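Local atomic coordinates of aminoglycoside N(3)-acetyltransferase (Enterobacter cloacae, PDB entry 6NP5), a protein that probably confers resistance to 2-deoxystreptamine aminoglycosides such as kanamycin and gentamicin by transferring an acetyl group from acetyl-CoA to their 3-amino group. Residues 114-119 against 185-190; 168-173 against 221-226. All coordinates share one frame; numbering follows the deposited sequence.

Contact 1. Residues 114-119 against 185-190; sequences SAHPDA and VTYSMP. Unlike the reference sequence in segment 114-119: Ser114 (reference Thr). With 9CS ((1R,2S,3S,4R,6S)-4,6-diamino-3-[(3-amino-3-deoxy-alpha-D-glucopyranosyl)oxy]-2-hydroxycyclohexyl 2,6-diamino-2,6-dideoxy-alpha-D-glucopyranoside), chain B.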
loop_
_atom_site.group_PDB
_atom_site.type_symbol
_atom_site.label_atom_id
_atom_site.label_comp_id
_atom_site.label_asym_id
_atom_site.label_seq_id
_atom_site.Cartn_x
_atom_site.Cartn_y
_atom_site.Cartn_z
ATOM N N SER A 114 2.929 3.162 -10.478
ATOM C CA SER A 114 2.808 4.600 -10.266
ATOM C C SER A 114 4.167 5.294 -10.161
ATOM O O SER A 114 5.185 4.701 -9.808
ATOM C CB SER A 114 1.936 4.929 -9.051
ATOM O OG SER A 114 2.684 4.874 -7.849
ATOM N N ALA A 115 4.130 6.593 -10.411
ATOM C CA ALA A 115 5.306 7.436 -10.608
ATOM C C ALA A 115 5.943 7.945 -9.320
ATOM O O ALA A 115 7.016 8.551 -9.387
ATOM C CB ALA A 115 4.874 8.636 -11.448
ATOM N N HIS A 116 5.306 7.803 -8.175
ATOM C CA HIS A 116 5.856 8.314 -6.931
ATOM C C HIS A 116 6.896 7.316 -6.435
ATOM O O HIS A 116 6.541 6.182 -6.097
ATOM C CB HIS A 116 4.721 8.443 -5.923
ATOM C CG HIS A 116 5.088 9.237 -4.713
ATOM N ND1 HIS A 116 6.128 8.886 -3.875
ATOM C CD2 HIS A 116 4.510 10.339 -4.178
ATOM C CE1 HIS A 116 6.175 9.755 -2.881
ATOM N NE2 HIS A 116 5.213 10.646 -3.052
ATOM N N PRO A 117 8.181 7.667 -6.381
ATOM C CA PRO A 117 9.178 6.621 -6.117
ATOM C C PRO A 117 9.071 5.987 -4.750
ATOM O O PRO A 117 9.317 4.783 -4.609
ATOM C CB PRO A 117 10.520 7.341 -6.336
ATOM C CG PRO A 117 10.181 8.445 -7.283
ATOM C CD PRO A 117 8.823 8.923 -6.811
ATOM N N ASP A 118 8.725 6.765 -3.727
ATOM C CA ASP A 118 8.666 6.237 -2.371
ATOM C C ASP A 118 7.330 5.554 -2.088
ATOM O O ASP A 118 7.274 4.537 -1.384
ATOM C CB ASP A 118 8.951 7.342 -1.339
ATOM C CG ASP A 118 9.180 6.781 0.036
ATOM O OD1 ASP A 118 10.229 6.132 0.281
ATOM O OD2 ASP A 118 8.258 6.979 0.857
ATOM N N ALA A 119 6.245 6.121 -2.592
ATOM C CA ALA A 119 4.893 5.616 -2.357
ATOM C C ALA A 119 4.404 4.727 -3.505
ATOM O O ALA A 119 3.207 4.475 -3.620
ATOM C CB ALA A 119 3.956 6.802 -2.174
ATOM N N VAL A 185 6.782 15.848 6.642
ATOM C CA VAL A 185 8.175 15.541 6.349
ATOM C C VAL A 185 8.533 16.157 5.007
ATOM O O VAL A 185 7.667 16.357 4.143
ATOM C CB VAL A 185 8.425 14.008 6.278
ATOM C CG1 VAL A 185 8.304 13.366 7.630
ATOM C CG2 VAL A 185 7.496 13.318 5.274
ATOM N N THR A 186 9.829 16.422 4.833
ATOM C CA THR A 186 10.389 16.878 3.573
ATOM C C THR A 186 11.422 15.863 3.115
ATOM O O THR A 186 12.240 15.406 3.914
ATOM C CB THR A 186 11.019 18.268 3.730
ATOM O OG1 THR A 186 9.991 19.207 4.034
ATOM C CG2 THR A 186 11.710 18.688 2.436
ATOM N N TYR A 187 11.367 15.483 1.843
ATOM C CA TYR A 187 12.320 14.526 1.296
ATOM C C TYR A 187 12.422 14.773 -0.196
ATOM O O TYR A 187 11.665 15.566 -0.772
ATOM C CB TYR A 187 11.960 13.073 1.629
ATOM C CG TYR A 187 10.577 12.635 1.221
ATOM C CD1 TYR A 187 10.302 12.231 -0.078
ATOM C CD2 TYR A 187 9.541 12.630 2.137
ATOM C CE1 TYR A 187 9.030 11.814 -0.449
ATOM C CE2 TYR A 187 8.270 12.203 1.782
ATOM C CZ TYR A 187 8.027 11.804 0.501
ATOM O OH TYR A 187 6.772 11.379 0.119
ATOM N N SER A 188 13.400 14.122 -0.816
ATOM C CA SER A 188 13.682 14.341 -2.223
ATOM C C SER A 188 13.759 13.002 -2.936
ATOM O O SER A 188 14.338 12.037 -2.416
ATOM C CB SER A 188 15.013 15.049 -2.432
ATOM O OG SER A 188 15.028 16.323 -1.807
ATOM N N MET A 189 13.192 12.961 -4.136
ATOM C CA MET A 189 13.199 11.760 -4.956
ATOM C C MET A 189 13.727 12.079 -6.349
ATOM O O MET A 189 13.432 13.145 -6.909
ATOM C CB MET A 189 11.803 11.158 -5.110
ATOM C CG MET A 189 11.262 10.599 -3.815
ATOM S SD MET A 189 11.999 9.098 -3.241
ATOM C CE MET A 189 12.370 9.459 -1.516
ATOM N N PRO A 190 14.453 11.146 -6.950
ATOM C CA PRO A 190 15.013 11.366 -8.295
ATOM C C PRO A 190 14.089 10.744 -9.333
ATOM O O PRO A 190 13.893 9.518 -9.340
ATOM C CB PRO A 190 16.359 10.643 -8.213
ATOM C CG PRO A 190 16.099 9.496 -7.276
ATOM C CD PRO A 190 14.998 9.922 -6.333
HETATM C C1 9CS B . 6.362 1.002 9.223
HETATM C C2 9CS B . 6.133 -0.431 9.678
HETATM C C3 9CS B . 4.808 -0.603 10.317
HETATM C C4 9CS B . 4.656 0.318 11.496
HETATM C C5 9CS B . 5.015 1.762 11.104
HETATM C C6 9CS B . 5.126 2.651 12.312
HETATM C C7 9CS B . 5.430 3.922 5.011
HETATM C C8 9CS B . 6.647 4.048 5.928
HETATM C C9 9CS B . 6.742 2.837 6.864
HETATM C C10 9CS B . 5.445 2.613 7.669
HETATM C C11 9CS B . 4.200 2.642 6.775
HETATM C C12 9CS B . 4.158 3.863 5.857
HETATM C C13 9CS B . 8.471 5.301 5.023
HETATM C C14 9CS B . 9.164 5.313 3.666
HETATM C C15 9CS B . 10.193 4.223 3.578
HETATM C C16 9CS B . 11.171 4.391 4.691
HETATM C C17 9CS B . 10.467 4.375 6.045
HETATM C C18 9CS B . 11.377 4.517 7.212
HETATM N N1 9CS B . 5.498 3.993 11.884
HETATM N N2 9CS B . 3.013 2.606 7.640
HETATM N N3 9CS B . 5.366 5.055 4.091
HETATM N N4 9CS B . 10.905 4.258 2.251
HETATM O O5 9CS B . 6.312 1.824 10.443
HETATM O O7 9CS B . 4.677 -2.005 10.730
HETATM O O8 9CS B . 3.322 0.341 12.022
HETATM O O9 9CS B . 5.362 1.357 8.334
HETATM O O10 9CS B . 7.815 3.052 7.762
HETATM O O11 9CS B . 7.818 4.075 5.142
HETATM O O12 9CS B . 9.457 5.461 6.081
HETATM O O13 9CS B . 8.155 5.109 2.702
HETATM O O14 9CS B . 12.133 3.321 4.699
HETATM O O15 9CS B . 12.117 5.676 7.117
HETATM N N6 9CS B . 6.258 -1.312 8.468
HETATM O O HOH W 1 4.909 12.851 -1.349
#

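Contact 2. Residues 168-173 against 221-226; sequences TALHYA and DAVERI. With 9CS ((1R,2S,3S,4R,6S)-4,6-diamino-3-[(3-amino-3-deoxy-alpha-D-glucopyranosyl)oxy]-2-hydroxycyclohexyl 2,6-diamino-2,6-dideoxy-alpha-D-glucopyranoside), chain B.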
loop_
_atom_site.group_PDB
_atom_site.type_symbol
_atom_site.label_atom_id
_atom_site.label_comp_id
_atom_site.label_asym_id
_atom_site.label_seq_id
_atom_site.Cartn_x
_atom_site.Cartn_y
_atom_site.Cartn_z
ATOM N N THR A 168 -2.256 0.299 4.698
ATOM C CA THR A 168 -1.761 1.505 4.047
ATOM C C THR A 168 -2.857 2.505 3.755
ATOM O O THR A 168 -2.628 3.714 3.845
ATOM C CB THR A 168 -1.076 1.105 2.738
ATOM O OG1 THR A 168 -0.104 0.097 3.013
ATOM C CG2 THR A 168 -0.387 2.297 2.107
ATOM N N ALA A 169 -4.053 2.039 3.395
ATOM C CA ALA A 169 -5.107 2.964 3.020
ATOM C C ALA A 169 -5.462 3.910 4.148
ATOM O O ALA A 169 -5.970 5.005 3.884
ATOM C CB ALA A 169 -6.355 2.213 2.584
ATOM N N LEU A 170 -5.204 3.528 5.395
ATOM C CA LEU A 170 -5.503 4.428 6.510
ATOM C C LEU A 170 -4.618 5.665 6.523
ATOM O O LEU A 170 -4.971 6.651 7.193
ATOM C CB LEU A 170 -5.487 3.693 7.848
ATOM C CG LEU A 170 -6.809 2.973 8.145
ATOM C CD1 LEU A 170 -6.623 1.999 9.274
ATOM C CD2 LEU A 170 -7.875 3.982 8.476
ATOM N N HIS A 171 -3.512 5.682 5.771
ATOM C CA HIS A 171 -2.757 6.928 5.631
ATOM C C HIS A 171 -3.563 7.995 4.899
ATOM O O HIS A 171 -3.289 9.186 5.090
ATOM C CB HIS A 171 -1.408 6.667 4.968
ATOM C CG HIS A 171 -0.483 5.820 5.790
ATOM N ND1 HIS A 171 -0.083 6.154 7.062
ATOM C CD2 HIS A 171 0.161 4.673 5.502
ATOM C CE1 HIS A 171 0.729 5.234 7.534
ATOM N NE2 HIS A 171 0.903 4.327 6.600
ATOM N N TYR A 172 -4.593 7.612 4.132
ATOM C CA TYR A 172 -5.503 8.587 3.549
ATOM C C TYR A 172 -6.290 9.290 4.658
ATOM O O TYR A 172 -6.499 10.505 4.611
ATOM C CB TYR A 172 -6.457 7.885 2.571
ATOM C CG TYR A 172 -7.428 8.844 1.916
ATOM C CD1 TYR A 172 -8.595 9.256 2.583
ATOM C CD2 TYR A 172 -7.193 9.378 0.641
ATOM C CE1 TYR A 172 -9.452 10.149 2.023
ATOM C CE2 TYR A 172 -8.061 10.276 0.063
ATOM C CZ TYR A 172 -9.193 10.675 0.763
ATOM O OH TYR A 172 -10.034 11.578 0.165
ATOM N N ALA A 173 -6.772 8.528 5.648
ATOM C CA ALA A 173 -7.493 9.142 6.757
ATOM C C ALA A 173 -6.616 10.154 7.464
ATOM O O ALA A 173 -7.090 11.240 7.837
ATOM C CB ALA A 173 -7.949 8.067 7.735
ATOM N N ASP A 221 1.442 3.217 15.744
ATOM C CA ASP A 221 1.035 4.415 15.051
ATOM C C ASP A 221 -0.486 4.502 15.017
ATOM O O ASP A 221 -1.204 3.681 15.601
ATOM C CB ASP A 221 1.683 4.489 13.667
ATOM C CG ASP A 221 1.053 3.552 12.640
ATOM O OD1 ASP A 221 0.373 2.602 13.031
ATOM O OD2 ASP A 221 1.291 3.779 11.427
ATOM N N ALA A 222 -0.986 5.541 14.351
ATOM C CA ALA A 222 -2.430 5.744 14.264
ATOM C C ALA A 222 -3.099 4.677 13.398
ATOM O O ALA A 222 -4.192 4.216 13.726
ATOM C CB ALA A 222 -2.760 7.138 13.762
ATOM N N VAL A 223 -2.462 4.273 12.302
ATOM C CA VAL A 223 -3.005 3.194 11.474
ATOM C C VAL A 223 -3.274 1.971 12.331
ATOM O O VAL A 223 -4.370 1.385 12.299
ATOM C CB VAL A 223 -2.024 2.871 10.334
ATOM C CG1 VAL A 223 -2.482 1.631 9.565
ATOM C CG2 VAL A 223 -1.939 4.031 9.375
ATOM N N GLU A 224 -2.282 1.567 13.128
ATOM C CA GLU A 224 -2.443 0.358 13.921
ATOM C C GLU A 224 -3.574 0.528 14.924
ATOM O O GLU A 224 -4.401 -0.368 15.110
ATOM C CB GLU A 224 -1.137 0.007 14.636
ATOM C CG GLU A 224 -1.271 -1.214 15.515
ATOM C CD GLU A 224 0.011 -1.665 16.179
ATOM O OE1 GLU A 224 -0.090 -2.434 17.162
ATOM O OE2 GLU A 224 1.117 -1.289 15.730
ATOM N N ARG A 225 -3.596 1.656 15.634
ATOM C CA ARG A 225 -4.616 1.866 16.650
ATOM C C ARG A 225 -6.012 1.930 16.057
ATOM O O ARG A 225 -6.962 1.353 16.619
ATOM C CB ARG A 225 -4.316 3.152 17.409
ATOM C CG ARG A 225 -3.078 3.038 18.267
ATOM C CD ARG A 225 -2.886 4.241 19.161
ATOM N NE ARG A 225 -4.097 4.551 19.928
ATOM C CZ ARG A 225 -4.120 5.332 21.002
ATOM N NH1 ARG A 225 -2.995 5.874 21.437
ATOM N NH2 ARG A 225 -5.265 5.576 21.637
ATOM N N ILE A 226 -6.163 2.633 14.935
ATOM C CA ILE A 226 -7.457 2.714 14.277
ATOM C C ILE A 226 -7.899 1.326 13.846
ATOM O O ILE A 226 -9.050 0.927 14.055
ATOM C CB ILE A 226 -7.388 3.641 13.056
ATOM C CG1 ILE A 226 -7.182 5.098 13.485
ATOM C CG2 ILE A 226 -8.658 3.487 12.194
ATOM C CD1 ILE A 226 -6.708 5.998 12.364
HETATM C C1 9CS B . 6.362 1.002 9.223
HETATM C C2 9CS B . 6.133 -0.431 9.678
HETATM C C3 9CS B . 4.808 -0.603 10.317
HETATM C C4 9CS B . 4.656 0.318 11.496
HETATM C C5 9CS B . 5.015 1.762 11.104
HETATM C C6 9CS B . 5.126 2.651 12.312
HETATM C C7 9CS B . 5.430 3.922 5.011
HETATM C C8 9CS B . 6.647 4.048 5.928
HETATM C C9 9CS B . 6.742 2.837 6.864
HETATM C C10 9CS B . 5.445 2.613 7.669
HETATM C C11 9CS B . 4.200 2.642 6.775
HETATM C C12 9CS B . 4.158 3.863 5.857
HETATM C C13 9CS B . 8.471 5.301 5.023
HETATM C C14 9CS B . 9.164 5.313 3.666
HETATM C C15 9CS B . 10.193 4.223 3.578
HETATM C C16 9CS B . 11.171 4.391 4.691
HETATM C C17 9CS B . 10.467 4.375 6.045
HETATM C C18 9CS B . 11.377 4.517 7.212
HETATM N N1 9CS B . 5.498 3.993 11.884
HETATM N N2 9CS B . 3.013 2.606 7.640
HETATM N N3 9CS B . 5.366 5.055 4.091
HETATM N N4 9CS B . 10.905 4.258 2.251
HETATM O O5 9CS B . 6.312 1.824 10.443
HETATM O O7 9CS B . 4.677 -2.005 10.730
HETATM O O8 9CS B . 3.322 0.341 12.022
HETATM O O9 9CS B . 5.362 1.357 8.334
HETATM O O10 9CS B . 7.815 3.052 7.762
HETATM O O11 9CS B . 7.818 4.075 5.142
HETATM O O12 9CS B . 9.457 5.461 6.081
HETATM O O13 9CS B . 8.155 5.109 2.702
HETATM O O14 9CS B . 12.133 3.321 4.699
HETATM O O15 9CS B . 12.117 5.676 7.117
HETATM N N6 9CS B . 6.258 -1.312 8.468
#

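Contact 1. Residues 114-119 against 185-190
At the antibiotic pocket, His116, Pro117 and Asp118 of the loop between strands 112-113 and 121-124 pack against Tyr187 and Met189 of strand 184-193. The tightest apolar touch is Pro117 CG on Met189 CB at 3.8 Å, where the two side chains run antiparallel, flank to flank. Bent at its second and third torsions, the methionine carries its sulfur on along the loop, so that Met189 SD lies 4.0 Å from Asp118 CB. Two residues earlier on the strand, Tyr187 lies roughly perpendicular to the His116 side chain, its hydroxyl coming in at the edge of the imidazole, near its plane, with His116 CE1 3.5 Å from Tyr187 OH. A water bridges the same pair, 2.8 Å from both His116 NE2 and Tyr187 OH. Asp118 holds CG anti to its backbone N (chi1 -168°) and turns its carboxylate to the 3-amino sugar of the drug: OD1 accepts from 9CS N4 at 2.8 Å and OD2 from 9CS O13 at 2.6 Å. Ser65 gives OD1 a second partner. The carboxylate thus reads an amine and its neighbouring hydroxyl together, and its negative charge would probably attract a protonated amine, while its apolar CB rests on Met189.

Contact 2. Residues 168-173 against 221-226
The two backbones approach most closely where the N-terminal part of helix 170-176 meets the first turn of helix 222-233, Leu170 CA lying 5.7 Å from Val223 CA. Val223 fits between Leu170 and His171. With CG2 anti to its carbonyl carbon, the valine puts this methyl over one face of the imidazole, 3.8 Å from the ring centroid of His171 and 28° off the ring normal, a CH-pi contact displaced toward the rim; the same methyl packs on Leu170 CB. One turn on, Ile226 CG2 takes the end of the leucine, touching Leu170 CD2 at 3.8 Å, and Trp261 of helix 251-265 packs against the isoleucine too.

The polar edge of the imidazole faces the drug. 9CS N2 donates to His171 NE2 at 2.9 Å, lying in the ring plane, while Glu174 engages ND1 across the ring, so two bonds and the valine methyl together fix its rotation. Asp221 N-caps helix 222-233: its OD1 accepts from Glu224 N at 2.9 Å, on the syn side and out of the carboxylate plane.

9CS N2 is the 3-amino group of the deoxystreptamine ring, the nitrogen that the reaction acetylates, and His171 also belongs to the acetyl-CoA site. The arrangement is consistent with the acyl-acceptor end of the active site, carried by the packing of helix 170-176 on helix 222-233.

Followed from the N terminus, the chain supplies 114-119 first, then 168-173, then 185-190 and finally 221-226, so the two contacts cross. Contact 1 closes a loop of 65 residues that contains helix 170-176; contact 2 closes one of 47 residues that contains the hairpin of strands 184-193 and 196-205. The first ties that hairpin to the edge of the mixed sheet through the 112-113/121-124 connection, the second joins two helices on either side of the hairpin in sequence. Their nearest atoms stay about 7 Å apart, yet both hold the same antibiotic, contact 1 by its 3-amino sugar and contact 2 by its central ring.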